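Local coordinates for TRAP solute Binding Protein (Uncultured marine bacterium, PDB 5I7I) that binds 3-hydroxybenzoate and probably delivers such aromatic acids to a TRAP transporter as its extracytoplasmic solute-binding protein, at residues G147-K152 against R231-T236; G164-G169 against G182-G187; R168-V173 against G204-W209. All blocks are in the same frame, centred on the assembly; numbering follows the deposited sequence.

All three contacts gather round one mixed sheet and the 3-hydroxybenzoate bound beside it. Contacts 2 and 3 share Arg168 and Gly169: strand 166-169 pairs with strand 184-187 in contact 2 and with strand 204-207 in contact 3. Their centres are about 9 Å apart. Arg168 grips the ligand carboxylate from this shared strand, and contact 3 adds Pro170, Val207 and Pro208 to the pocket. Contact 1 ties the start of strand 148-151, the other neighbour of strand 204-207, to the segment leading into strand 237-243 of the second sheet. Its centre lies about 7 Å from that of contact 3 and about 13 Å from that of contact 2.

Contact 1 of 3, residues G147-K152 against R231-T236; sequences GKIHTK and RGLYTT
Tyr234 lays its ring over the backbone of Gly147. The ring comes closest through CE1 of Tyr234, 3.4 Å from CA of Gly147. The amide N of Gly147 stands over one ring face, 4.0 Å above the plane and shifted toward the rim. The CG of Tyr234 lies between its own backbone N and carbonyl carbon (chi1 78°), and this turns the ring back across the glycine. Gly147 has no side chain, and its CA comes directly against the ring.

The same two residues are joined through their backbones. Gly147 N donates to Tyr234 O at 2.9 Å, and the bond is nearly straight. A water makes a second link. It donates to Gly147 O at 2.8 Å and accepts from Leu233 N at 2.9 Å.

Leu233 and Ile149 form the apolar part. Their side chains cross at about a right angle. The CD2 methyl of Leu233 meets CG1 of Ile149 at 3.7 Å. The CD1 methyl of Ile149 is almost as near to it. Leu233 also sets its CB against Gly147 O.

The side chain of Tyr234 lies about 5 Å from the bound 3-hydroxybenzoate, and its ring meets that of His144, a pocket residue.

Every residue that touches here is buried. The contact joins the start of strand 148-151, an inner strand of the six-stranded sheet, to the connection leading into strand 237-243 of the other sheet. Helix 172-180 packs on Leu233 and Tyr234 through Met177, and Ile174 also touches Tyr234. Val206 of strand 204-207 meets both Ile149 and Tyr234.

Contact 2 of 3, residues G164-G169 against G182-G187; sequences GMKMRG and GATPVG. With 3HB (3-hydroxybenzoic acid), chain C.
Strand 166-169, helix 172-180 and strand 184-187 make a beta-alpha-beta unit, and this contact is the parallel pairing of its two strands. Lys166 and Thr184 run side by side and point the same way, with CG of Lys166 4.0 Å from CG2 of Thr184. Met167 CG packs on the methyl of Ala183 at 3.8 Å. The Met167 chain then bends at chi2 and chi3, which carries its end away from this strand toward Ile149 and Thr151.

Four backbone bonds form the parallel ladder. Thr184 N donates to Met165 O, Met167 N to Thr184 O, Val186 N to Met167 O, and Gly169 N to Val186 O at 2.9 Å. Val186 N stands above the carbonyl plane of Met167. Between these bonds Arg168 CA makes a CA-H...O contact with Val186 O at 3.0 Å. Strand 184-187 is the outermost strand of its sheet in this chain. Helix 172-180 ends before it in a Schellman motif at Gly182, whose positive phi of 107° suits glycine.

At the Gly164 end, where Gly164 and Thr184 are exposed, one water links Gly164 O to Thr184 OG1. At the other end Arg168 reaches the ligand. Its guanidinium meets the carboxylate of 3-hydroxybenzoate edge-on: NH1 donates to O1' at 2.9 Å and NH2 to O2' at 2.7 Å, both nearly straight. Met188 O takes a further bond from NH2. The ligand is also hydrogen-bonded to Tyr94 OH and Glu210 OE1.

Contact 3 of 3, residues R168-V173 against G204-W209; sequences RGPTRV and GMVVPW. With 3HB (3-hydroxybenzoic acid), chain C.
Val206 O receives a bond from Arg168 NH1 at 3.1 Å, which adds a side-chain link to two backbone bonds at the tightly packed end. The oxygen lies 5° out of the guanidinium plane, although the bond is bent, with an angle of 137° at the hydrogen. It is a second-shell grip on a group that holds the ligand, and should help fix the rotation of the guanidinium. Pro170 adds to this, with its CA over one guanidinium face, 3.4 Å above the plane and shifted toward the rim. Val207 CG1 comes in obliquely to Arg168 NH1 at 3.4 Å.

The strands pair in parallel here. Arg168 N donates to Gly204 O, and Val206 N donates to Arg168 O at 2.9 Å. On one face of the sheet Arg168 CB and Met205 CB meet at 3.6 Å. The bend at chi2 (-78°) carries SD of Met205 away from the arginine.

Past Gly169 the two segments are held more loosely. Pro170 CD and Val206 CG2 are 4.1 Å apart, their side chains crossing at about a right angle, and then the segments diverge. The ligand lies by the diverging ends. Pro170 CB and Pro208 CG both line its pocket, Pro208 CG lying 3.1 Å from the ligand O3.

Thr171 caps the N-terminus of helix 172-180 through a bond from Ile174 N. Val193 of helix 193-198 touches Arg168 and Met205, strand 148-151 flanks strand 204-207, and helix 264-287 packs against Pro208 and Trp209.

Contact 1 of 3, residues G147-K152 against R231-T236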
ATOM      1  N   GLY A 147      -0.144   1.747  -8.764  1.00  5.94           N
ATOM      2  CA  GLY A 147      -1.569   1.755  -8.994  1.00  6.03           C
ATOM      3  C   GLY A 147      -1.965   2.188 -10.395  1.00  5.77           C
ATOM      4  O   GLY A 147      -1.211   2.844 -11.121  1.00  7.38           O
ATOM      5  N   LYS A 148      -3.181   1.778 -10.769  1.00  5.45           N
ATOM      6  CA  LYS A 148      -3.784   2.088 -12.052  1.00  5.30           C
ATOM      7  C   LYS A 148      -5.077   2.862 -11.811  1.00  4.66           C
ATOM      8  O   LYS A 148      -5.617   2.918 -10.695  1.00  5.89           O
ATOM      9  CB  LYS A 148      -4.031   0.807 -12.853  1.00  5.87           C
ATOM     10  CG  LYS A 148      -2.760   0.108 -13.365  1.00  7.80           C
ATOM     11  CD  LYS A 148      -2.073  -0.823 -12.351  1.00  7.13           C
ATOM     12  CE  LYS A 148      -0.755  -1.338 -12.878  1.00  7.33           C
ATOM     13  NZ  LYS A 148       0.005  -2.119 -11.864  1.00  7.40           N
ATOM     14  N   ILE A 149      -5.580   3.463 -12.891  1.00  6.41           N
ATOM     15  CA  ILE A 149      -6.784   4.290 -12.889  1.00  5.55           C
ATOM     16  C   ILE A 149      -7.927   3.472 -13.458  1.00  7.94           C
ATOM     17  O   ILE A 149      -7.824   2.950 -14.571  1.00  7.72           O
ATOM     18  CB  ILE A 149      -6.565   5.567 -13.722  1.00  6.44           C
ATOM     19  CG1 ILE A 149      -5.450   6.411 -13.128  1.00  7.17           C
ATOM     20  CG2 ILE A 149      -7.834   6.376 -13.830  1.00  9.40           C
ATOM     21  CD1 ILE A 149      -4.926   7.497 -14.049  1.00  8.47           C
ATOM     22  N   HIS A 150      -9.034   3.414 -12.730  1.00  6.27           N
ATOM     23  CA  HIS A 150     -10.171   2.594 -13.113  1.00  6.50           C
ATOM     24  C   HIS A 150     -11.430   3.442 -13.147  1.00  8.02           C
ATOM     25  O   HIS A 150     -11.711   4.198 -12.207  1.00  7.18           O
ATOM     26  CB  HIS A 150     -10.328   1.445 -12.126  1.00  7.08           C
ATOM     27  CG  HIS A 150      -9.037   0.744 -11.866  1.00  6.36           C
ATOM     28  ND1 HIS A 150      -8.521  -0.210 -12.713  1.00  6.50           N
ATOM     29  CD2 HIS A 150      -8.131   0.897 -10.878  1.00  6.24           C
ATOM     30  CE1 HIS A 150      -7.358  -0.624 -12.246  1.00  6.37           C
ATOM     31  NE2 HIS A 150      -7.096   0.042 -11.140  1.00  6.01           N
ATOM     32  N   THR A 151     -12.178   3.303 -14.225  1.00  6.26           N
ATOM     33  CA  THR A 151     -13.455   3.963 -14.404  1.00  6.73           C
ATOM     34  C   THR A 151     -14.465   2.955 -14.937  1.00  7.08           C
ATOM     35  O   THR A 151     -14.106   1.901 -15.468  1.00  8.51           O
ATOM     36  CB  THR A 151     -13.319   5.136 -15.359  1.00  8.63           C
ATOM     37  OG1 THR A 151     -12.677   4.663 -16.537  1.00  8.90           O
ATOM     38  CG2 THR A 151     -12.456   6.211 -14.734  1.00  8.53           C
ATOM     39  N   LYS A 152     -15.743   3.288 -14.817  1.00  8.03           N
ATOM     40  CA  LYS A 152     -16.776   2.354 -15.237  1.00  8.92           C
ATOM     41  C   LYS A 152     -16.652   2.041 -16.726  1.00 10.54           C
ATOM     42  O   LYS A 152     -16.656   0.867 -17.126  1.00 11.63           O
ATOM     43  CB  LYS A 152     -18.162   2.904 -14.871  1.00 10.12           C
ATOM     44  CG  LYS A 152     -18.419   2.928 -13.358  1.00 10.80           C
ATOM     45  CD  LYS A 152     -19.830   3.367 -13.047  1.00 14.24           C
ATOM     46  CE  LYS A 152     -20.095   3.296 -11.565  1.00 16.67           C
ATOM     47  NZ  LYS A 152     -21.541   3.488 -11.281  1.00 17.56           N
ATOM     48  N   ARG A 231       8.510   4.575 -14.118  1.00  7.22           N
ATOM     49  CA  ARG A 231       7.944   5.031 -12.853  1.00  6.47           C
ATOM     50  C   ARG A 231       6.433   5.055 -12.965  1.00  8.13           C
ATOM     51  O   ARG A 231       5.875   5.709 -13.854  1.00  7.47           O
ATOM     52  CB  ARG A 231       8.485   6.402 -12.453  1.00  7.16           C
ATOM     53  CG  ARG A 231       9.945   6.396 -12.066  1.00  8.25           C
ATOM     54  CD  ARG A 231      10.191   5.595 -10.798  1.00  8.54           C
ATOM     55  NE  ARG A 231      11.575   5.657 -10.321  1.00  7.28           N
ATOM     56  CZ  ARG A 231      12.570   4.899 -10.774  1.00  8.17           C
ATOM     57  NH1 ARG A 231      13.797   5.023 -10.289  1.00  8.51           N
ATOM     58  NH2 ARG A 231      12.337   3.982 -11.698  1.00  9.00           N
ATOM     59  N   GLY A 232       5.768   4.325 -12.076  1.00  8.58           N
ATOM     60  CA  GLY A 232       4.331   4.217 -12.120  1.00  6.78           C
ATOM     61  C   GLY A 232       3.654   5.390 -11.445  1.00  6.27           C
ATOM     62  O   GLY A 232       4.284   6.288 -10.889  1.00  7.15           O
ATOM     63  N   LEU A 233       2.325   5.394 -11.524  1.00  7.12           N
ATOM     64  CA  LEU A 233       1.551   6.558 -11.107  1.00  6.95           C
ATOM     65  C   LEU A 233       1.775   6.886  -9.642  1.00  5.90           C
ATOM     66  O   LEU A 233       2.045   8.039  -9.296  1.00  7.20           O
ATOM     67  CB  LEU A 233       0.074   6.279 -11.375  1.00  8.98           C
ATOM     68  CG  LEU A 233      -0.884   7.435 -11.168  1.00 13.78           C
ATOM     69  CD1 LEU A 233      -0.590   8.526 -12.214  1.00 16.97           C
ATOM     70  CD2 LEU A 233      -2.330   6.935 -11.264  1.00 14.06           C
ATOM     71  N   TYR A 234       1.675   5.888  -8.772  1.00  6.74           N
ATOM     72  CA  TYR A 234       1.818   6.066  -7.335  1.00  5.45           C
ATOM     73  C   TYR A 234       1.851   4.677  -6.726  1.00  6.21           C
ATOM     74  O   TYR A 234       1.469   3.683  -7.364  1.00  5.95           O
ATOM     75  CB  TYR A 234       0.632   6.846  -6.722  1.00  6.14           C
ATOM     76  CG  TYR A 234      -0.570   5.931  -6.574  1.00  6.21           C
ATOM     77  CD1 TYR A 234      -1.378   5.637  -7.655  1.00  6.89           C
ATOM     78  CD2 TYR A 234      -0.847   5.298  -5.359  1.00  6.44           C
ATOM     79  CE1 TYR A 234      -2.434   4.744  -7.542  1.00  7.63           C
ATOM     80  CE2 TYR A 234      -1.913   4.384  -5.247  1.00  6.07           C
ATOM     81  CZ  TYR A 234      -2.693   4.116  -6.338  1.00  8.09           C
ATOM     82  OH  TYR A 234      -3.722   3.194  -6.288  1.00  7.57           O
ATOM     83  N   THR A 235       2.283   4.626  -5.473  1.00  6.04           N
ATOM     84  CA  THR A 235       2.004   3.481  -4.627  1.00  6.01           C
ATOM     85  C   THR A 235       1.674   4.011  -3.247  1.00  4.71           C
ATOM     86  O   THR A 235       1.788   5.213  -2.979  1.00  6.10           O
ATOM     87  CB  THR A 235       3.178   2.495  -4.577  1.00  5.75           C
ATOM     88  OG1 THR A 235       2.743   1.309  -3.937  1.00  6.63           O
ATOM     89  CG2 THR A 235       4.347   3.048  -3.785  1.00  7.32           C
ATOM     90  N   THR A 236       1.253   3.110  -2.362  1.00  5.68           N
ATOM     91  CA  THR A 236       0.999   3.508  -0.981  1.00  7.10           C
ATOM     92  C   THR A 236       1.585   2.469  -0.022  1.00  6.84           C
ATOM     93  O   THR A 236       1.473   1.257  -0.273  1.00  7.53           O
ATOM     94  CB  THR A 236      -0.494   3.795  -0.709  1.00  7.68           C
ATOM     95  OG1 THR A 236      -0.666   4.591   0.465  1.00  8.90           O
ATOM     96  CG2 THR A 236      -1.307   2.506  -0.577  1.00  7.82           C
TER
HETATM   97  O   HOH W   1       0.924   3.204 -12.912  1.00  8.96           O

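Contact 2 of 3, residues G164-G169 against G182-G187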
ATOM      1  N   GLY A 164     -14.238  16.437 -13.508  1.00 14.58           N
ATOM      2  CA  GLY A 164     -15.587  16.164 -13.068  1.00 16.13           C
ATOM      3  C   GLY A 164     -15.804  14.765 -12.532  1.00 13.56           C
ATOM      4  O   GLY A 164     -16.880  14.488 -12.000  1.00 18.01           O
ATOM      5  N   MET A 165     -14.825  13.869 -12.668  0.57 12.55           N
ATOM      6  CA  MET A 165     -14.971  12.480 -12.253  0.57 12.05           C
ATOM      7  C   MET A 165     -14.651  12.354 -10.772  0.57 12.52           C
ATOM      8  O   MET A 165     -13.610  12.831 -10.313  0.57 12.07           O
ATOM      9  CB  MET A 165     -14.016  11.594 -13.049  0.57 11.80           C
ATOM     10  CG  MET A 165     -14.264  11.617 -14.545  0.57 16.02           C
ATOM     11  SD  MET A 165     -15.666  10.604 -15.065  0.57 13.54           S
ATOM     12  CE  MET A 165     -14.965   8.964 -14.961  0.57 17.41           C
ATOM     13  N   LYS A 166     -15.544  11.713 -10.029  1.00 11.55           N
ATOM     14  CA  LYS A 166     -15.325  11.481  -8.608  1.00 11.12           C
ATOM     15  C   LYS A 166     -14.501  10.211  -8.483  1.00 11.94           C
ATOM     16  O   LYS A 166     -14.988   9.119  -8.786  1.00 11.09           O
ATOM     17  CB  LYS A 166     -16.651  11.368  -7.867  1.00 12.20           C
ATOM     18  CG  LYS A 166     -17.401  12.701  -7.861  1.00 12.99           C
ATOM     19  CD  LYS A 166     -18.764  12.626  -7.231  1.00 19.94           C
ATOM     20  CE  LYS A 166     -19.637  11.696  -8.000  1.00 14.81           C
ATOM     21  NZ  LYS A 166     -21.049  11.792  -7.579  1.00 28.30           N
ATOM     22  N   MET A 167     -13.261  10.355  -8.036  1.00 10.08           N
ATOM     23  CA  MET A 167     -12.276   9.280  -8.088  1.00  8.62           C
ATOM     24  C   MET A 167     -11.789   8.964  -6.687  1.00 10.12           C
ATOM     25  O   MET A 167     -11.286   9.845  -5.987  1.00  9.72           O
ATOM     26  CB  MET A 167     -11.109   9.672  -8.992  1.00 10.81           C
ATOM     27  CG  MET A 167     -11.541   9.864 -10.434  1.00  9.20           C
ATOM     28  SD  MET A 167     -12.121   8.323 -11.224  1.00 10.28           S
ATOM     29  CE  MET A 167     -10.593   7.425 -11.427  1.00 11.17           C
ATOM     30  N   ARG A 168     -11.937   7.710  -6.287  1.00  8.52           N
ATOM     31  CA  ARG A 168     -11.465   7.271  -4.978  1.00  9.74           C
ATOM     32  C   ARG A 168      -9.944   7.119  -4.952  1.00  6.86           C
ATOM     33  O   ARG A 168      -9.337   6.581  -5.887  1.00  7.18           O
ATOM     34  CB  ARG A 168     -12.099   5.934  -4.600  1.00  8.56           C
ATOM     35  CG  ARG A 168     -11.560   5.300  -3.329  1.00  8.50           C
ATOM     36  CD  ARG A 168     -10.375   4.369  -3.543  1.00  6.99           C
ATOM     37  NE  ARG A 168      -9.957   3.805  -2.266  1.00  7.62           N
ATOM     38  CZ  ARG A 168      -8.891   3.029  -2.080  1.00  6.23           C
ATOM     39  NH1 ARG A 168      -8.101   2.701  -3.084  1.00  6.12           N
ATOM     40  NH2 ARG A 168      -8.628   2.564  -0.866  1.00  6.75           N
ATOM     41  N   GLY A 169      -9.336   7.553  -3.855  1.00  8.04           N
ATOM     42  CA  GLY A 169      -7.984   7.196  -3.519  1.00  6.58           C
ATOM     43  C   GLY A 169      -7.899   6.663  -2.101  1.00  6.33           C
ATOM     44  O   GLY A 169      -8.811   6.862  -1.297  1.00  8.33           O
ATOM     45  N   GLY A 182      -6.924  16.695 -11.953  1.00 14.06           N
ATOM     46  CA  GLY A 182      -8.180  17.233 -12.418  1.00 15.02           C
ATOM     47  C   GLY A 182      -9.408  16.564 -11.860  1.00 13.18           C
ATOM     48  O   GLY A 182     -10.519  17.033 -12.129  1.00 15.14           O
ATOM     49  N   ALA A 183      -9.257  15.485 -11.106  1.00 12.82           N
ATOM     50  CA  ALA A 183     -10.403  14.747 -10.601  1.00 12.55           C
ATOM     51  C   ALA A 183     -10.978  15.406  -9.356  1.00 12.66           C
ATOM     52  O   ALA A 183     -10.388  16.309  -8.758  1.00 13.96           O
ATOM     53  CB  ALA A 183      -9.998  13.320 -10.251  1.00 12.92           C
ATOM     54  N   THR A 184     -12.179  14.948  -8.996  1.00 14.28           N
ATOM     55  CA  THR A 184     -12.783  15.266  -7.713  1.00 12.95           C
ATOM     56  C   THR A 184     -12.442  14.120  -6.775  1.00 14.80           C
ATOM     57  O   THR A 184     -12.980  13.015  -6.948  1.00 12.96           O
ATOM     58  CB  THR A 184     -14.288  15.395  -7.854  1.00 15.04           C
ATOM     59  OG1 THR A 184     -14.582  16.539  -8.660  1.00 19.04           O
ATOM     60  CG2 THR A 184     -14.946  15.557  -6.483  1.00 21.61           C
ATOM     61  N   PRO A 185     -11.546  14.306  -5.811  1.00 15.53           N
ATOM     62  CA  PRO A 185     -11.105  13.179  -4.986  1.00 16.61           C
ATOM     63  C   PRO A 185     -12.120  12.788  -3.925  1.00 16.21           C
ATOM     64  O   PRO A 185     -12.826  13.625  -3.364  1.00 15.34           O
ATOM     65  CB  PRO A 185      -9.849  13.736  -4.314  1.00 21.22           C
ATOM     66  CG  PRO A 185     -10.114  15.185  -4.188  1.00 28.89           C
ATOM     67  CD  PRO A 185     -10.900  15.569  -5.412  1.00 23.30           C
ATOM     68  N   VAL A 186     -12.159  11.489  -3.634  1.00 13.22           N
ATOM     69  CA  VAL A 186     -12.906  10.936  -2.511  1.00 12.15           C
ATOM     70  C   VAL A 186     -11.996   9.912  -1.849  1.00 12.36           C
ATOM     71  O   VAL A 186     -11.397   9.086  -2.536  1.00 14.28           O
ATOM     72  CB  VAL A 186     -14.216  10.272  -2.980  1.00 13.20           C
ATOM     73  CG1 VAL A 186     -15.050   9.834  -1.781  1.00 19.12           C
ATOM     74  CG2 VAL A 186     -15.020  11.233  -3.864  1.00 16.03           C
ATOM     75  N   GLY A 187     -11.873   9.955  -0.532  1.00 12.71           N
ATOM     76  CA  GLY A 187     -11.047   9.000   0.194  1.00  9.18           C
ATOM     77  C   GLY A 187     -11.892   7.943   0.880  1.00 11.19           C
ATOM     78  O   GLY A 187     -12.938   8.248   1.439  1.00 14.20           O
TER
HETATM   79  C1' 3HB C 401      -5.957   0.439  -1.227  1.00  6.71           C
HETATM   80  O1' 3HB C 401      -5.874   1.089  -2.301  1.00  6.21           O
HETATM   81  O2' 3HB C 401      -6.553   0.933  -0.235  1.00  6.74           O
HETATM   82  C1  3HB C 401      -5.399  -0.975  -1.133  1.00  5.35           C
HETATM   83  C2  3HB C 401      -4.605  -1.463  -2.169  1.00  6.65           C
HETATM   84  C3  3HB C 401      -4.100  -2.738  -2.108  1.00  6.31           C
HETATM   85  C4  3HB C 401      -4.395  -3.547  -1.043  1.00  5.94           C
HETATM   86  C5  3HB C 401      -5.184  -3.062  -0.004  1.00  6.92           C
HETATM   87  C6  3HB C 401      -5.692  -1.780  -0.045  1.00  6.66           C
HETATM   88  O3  3HB C 401      -3.315  -3.198  -3.140  1.00  7.59           O
HETATM   89  O   HOH W   2     -17.115  16.503  -9.678  1.00 25.76           O
HETATM   90  O   HOH W   3     -12.812  17.520 -11.509  1.00 29.41           O

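Contact 3 of 3, residues R168-V173 against G204-W209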
ATOM      1  N   ARG A 168     -11.937   7.710  -6.287  1.00  8.52           N
ATOM      2  CA  ARG A 168     -11.465   7.271  -4.978  1.00  9.74           C
ATOM      3  C   ARG A 168      -9.944   7.119  -4.952  1.00  6.86           C
ATOM      4  O   ARG A 168      -9.337   6.581  -5.887  1.00  7.18           O
ATOM      5  CB  ARG A 168     -12.099   5.934  -4.600  1.00  8.56           C
ATOM      6  CG  ARG A 168     -11.560   5.300  -3.329  1.00  8.50           C
ATOM      7  CD  ARG A 168     -10.375   4.369  -3.543  1.00  6.99           C
ATOM      8  NE  ARG A 168      -9.957   3.805  -2.266  1.00  7.62           N
ATOM      9  CZ  ARG A 168      -8.891   3.029  -2.080  1.00  6.23           C
ATOM     10  NH1 ARG A 168      -8.101   2.701  -3.084  1.00  6.12           N
ATOM     11  NH2 ARG A 168      -8.628   2.564  -0.866  1.00  6.75           N
ATOM     12  N   GLY A 169      -9.336   7.553  -3.855  1.00  8.04           N
ATOM     13  CA  GLY A 169      -7.984   7.196  -3.519  1.00  6.58           C
ATOM     14  C   GLY A 169      -7.899   6.663  -2.101  1.00  6.33           C
ATOM     15  O   GLY A 169      -8.811   6.862  -1.297  1.00  8.33           O
ATOM     16  N   PRO A 170      -6.777   6.009  -1.764  1.00  5.89           N
ATOM     17  CA  PRO A 170      -6.664   5.333  -0.453  1.00  7.06           C
ATOM     18  C   PRO A 170      -6.234   6.228   0.694  1.00  7.59           C
ATOM     19  O   PRO A 170      -6.479   5.867   1.857  1.00  8.77           O
ATOM     20  CB  PRO A 170      -5.570   4.275  -0.699  1.00  6.31           C
ATOM     21  CG  PRO A 170      -4.742   4.875  -1.798  1.00  7.31           C
ATOM     22  CD  PRO A 170      -5.742   5.540  -2.695  1.00  6.93           C
ATOM     23  N   THR A 171      -5.571   7.355   0.419  1.00  7.26           N
ATOM     24  CA  THR A 171      -4.970   8.187   1.447  1.00  8.50           C
ATOM     25  C   THR A 171      -5.028   9.638   1.002  1.00 10.30           C
ATOM     26  O   THR A 171      -5.325   9.949  -0.150  1.00  9.57           O
ATOM     27  CB  THR A 171      -3.489   7.864   1.656  1.00  8.67           C
ATOM     28  OG1 THR A 171      -2.756   8.407   0.554  1.00  8.70           O
ATOM     29  CG2 THR A 171      -3.252   6.372   1.755  1.00  9.51           C
ATOM     30  N   ARG A 172      -4.706  10.523   1.942  1.00  9.64           N
ATOM     31  CA  ARG A 172      -4.746  11.945   1.670  1.00 10.19           C
ATOM     32  C   ARG A 172      -3.755  12.339   0.588  1.00  8.23           C
ATOM     33  O   ARG A 172      -4.058  13.195  -0.247  1.00 10.58           O
ATOM     34  CB  ARG A 172      -4.459  12.695   2.964  1.00 13.12           C
ATOM     35  CG  ARG A 172      -4.634  14.188   2.848  1.00 28.24           C
ATOM     36  CD  ARG A 172      -4.611  14.819   4.235  1.00 41.33           C
ATOM     37  NE  ARG A 172      -5.772  14.445   5.048  1.00 37.20           N
ATOM     38  CZ  ARG A 172      -5.936  14.801   6.321  1.00 36.88           C
ATOM     39  NH1 ARG A 172      -5.011  15.525   6.935  1.00 38.27           N
ATOM     40  NH2 ARG A 172      -7.027  14.435   6.983  1.00 39.71           N
ATOM     41  N   VAL A 173      -2.556  11.768   0.607  1.00  9.51           N
ATOM     42  CA  VAL A 173      -1.589  12.089  -0.435  1.00  8.67           C
ATOM     43  C   VAL A 173      -2.119  11.689  -1.806  1.00  7.32           C
ATOM     44  O   VAL A 173      -2.021  12.457  -2.774  1.00  8.38           O
ATOM     45  CB  VAL A 173      -0.212  11.466  -0.131  1.00  9.82           C
ATOM     46  CG1 VAL A 173       0.801  11.865  -1.178  1.00 11.35           C
ATOM     47  CG2 VAL A 173       0.271  11.890   1.248  1.00 15.70           C
ATOM     48  N   GLY A 204     -14.997   6.121 -10.169  1.00  8.47           N
ATOM     49  CA  GLY A 204     -13.833   5.306 -10.403  1.00  7.40           C
ATOM     50  C   GLY A 204     -12.905   5.421  -9.217  1.00  9.31           C
ATOM     51  O   GLY A 204     -13.262   5.982  -8.182  1.00  9.65           O
ATOM     52  N   MET A 205     -11.709   4.885  -9.388  1.00  7.70           N
ATOM     53  CA  MET A 205     -10.774   4.785  -8.277  1.00  7.66           C
ATOM     54  C   MET A 205      -9.389   4.514  -8.821  1.00  8.89           C
ATOM     55  O   MET A 205      -9.213   4.069  -9.962  1.00  7.22           O
ATOM     56  CB  MET A 205     -11.134   3.668  -7.290  1.00  7.43           C
ATOM     57  CG  MET A 205     -10.987   2.255  -7.846  1.00  8.36           C
ATOM     58  SD  MET A 205     -12.325   1.763  -8.910  1.00  9.52           S
ATOM     59  CE  MET A 205     -11.836   0.058  -9.187  1.00 12.11           C
ATOM     60  N   VAL A 206      -8.409   4.721  -7.951  1.00  6.38           N
ATOM     61  CA  VAL A 206      -7.083   4.155  -8.144  1.00  6.02           C
ATOM     62  C   VAL A 206      -6.879   2.999  -7.176  1.00  6.14           C
ATOM     63  O   VAL A 206      -7.252   3.081  -5.996  1.00  6.60           O
ATOM     64  CB  VAL A 206      -5.939   5.183  -8.062  1.00  6.29           C
ATOM     65  CG1 VAL A 206      -5.992   6.115  -9.227  1.00  7.03           C
ATOM     66  CG2 VAL A 206      -5.953   5.913  -6.756  1.00  6.82           C
ATOM     67  N   VAL A 207      -6.350   1.902  -7.714  1.00  5.14           N
ATOM     68  CA  VAL A 207      -5.850   0.737  -6.988  1.00  5.99           C
ATOM     69  C   VAL A 207      -4.918   0.005  -7.935  1.00  4.27           C
ATOM     70  O   VAL A 207      -5.067   0.113  -9.159  1.00  5.95           O
ATOM     71  CB  VAL A 207      -6.948  -0.266  -6.576  1.00  6.61           C
ATOM     72  CG1 VAL A 207      -7.611   0.123  -5.271  1.00  7.04           C
ATOM     73  CG2 VAL A 207      -8.000  -0.441  -7.660  1.00  6.76           C
ATOM     74  N   PRO A 208      -3.995  -0.793  -7.429  1.00  5.54           N
ATOM     75  CA  PRO A 208      -3.315  -1.759  -8.288  1.00  5.53           C
ATOM     76  C   PRO A 208      -4.295  -2.849  -8.694  1.00  5.31           C
ATOM     77  O   PRO A 208      -5.394  -2.965  -8.160  1.00  7.00           O
ATOM     78  CB  PRO A 208      -2.204  -2.306  -7.391  1.00  5.60           C
ATOM     79  CG  PRO A 208      -2.830  -2.258  -6.020  1.00  7.33           C
ATOM     80  CD  PRO A 208      -3.704  -1.029  -5.998  1.00  6.14           C
ATOM     81  N   TRP A 209      -3.894  -3.670  -9.659  1.00  5.72           N
ATOM     82  CA  TRP A 209      -4.771  -4.762 -10.078  1.00  7.06           C
ATOM     83  C   TRP A 209      -5.046  -5.732  -8.934  1.00  7.69           C
ATOM     84  O   TRP A 209      -6.142  -6.288  -8.852  1.00  7.07           O
ATOM     85  CB  TRP A 209      -4.139  -5.540 -11.220  1.00  6.03           C
ATOM     86  CG  TRP A 209      -3.910  -4.849 -12.511  1.00  5.81           C
ATOM     87  CD1 TRP A 209      -2.696  -4.579 -13.085  1.00  7.62           C
ATOM     88  CD2 TRP A 209      -4.898  -4.410 -13.449  1.00  7.52           C
ATOM     89  NE1 TRP A 209      -2.869  -3.994 -14.306  1.00  7.22           N
ATOM     90  CE2 TRP A 209      -4.210  -3.883 -14.559  1.00  7.56           C
ATOM     91  CE3 TRP A 209      -6.294  -4.430 -13.471  1.00  7.03           C
ATOM     92  CZ2 TRP A 209      -4.870  -3.377 -15.667  1.00  8.93           C
ATOM     93  CZ3 TRP A 209      -6.941  -3.938 -14.571  1.00  7.02           C
ATOM     94  CH2 TRP A 209      -6.229  -3.416 -15.663  1.00  8.52           C
TER
HETATM   95  C1' 3HB C 401      -5.957   0.439  -1.227  1.00  6.71           C
HETATM   96  O1' 3HB C 401      -5.874   1.089  -2.301  1.00  6.21           O
HETATM   97  O2' 3HB C 401      -6.553   0.933  -0.235  1.00  6.74           O
HETATM   98  C1  3HB C 401      -5.399  -0.975  -1.133  1.00  5.35           C
HETATM   99  C2  3HB C 401      -4.605  -1.463  -2.169  1.00  6.65           C
HETATM  100  C3  3HB C 401      -4.100  -2.738  -2.108  1.00  6.31           C
HETATM  101  C4  3HB C 401      -4.395  -3.547  -1.043  1.00  5.94           C
HETATM  102  C5  3HB C 401      -5.184  -3.062  -0.004  1.00  6.92           C
HETATM  103  C6  3HB C 401      -5.692  -1.780  -0.045  1.00  6.66           C
HETATM  104  O3  3HB C 401      -3.315  -3.198  -3.140  1.00  7.59           O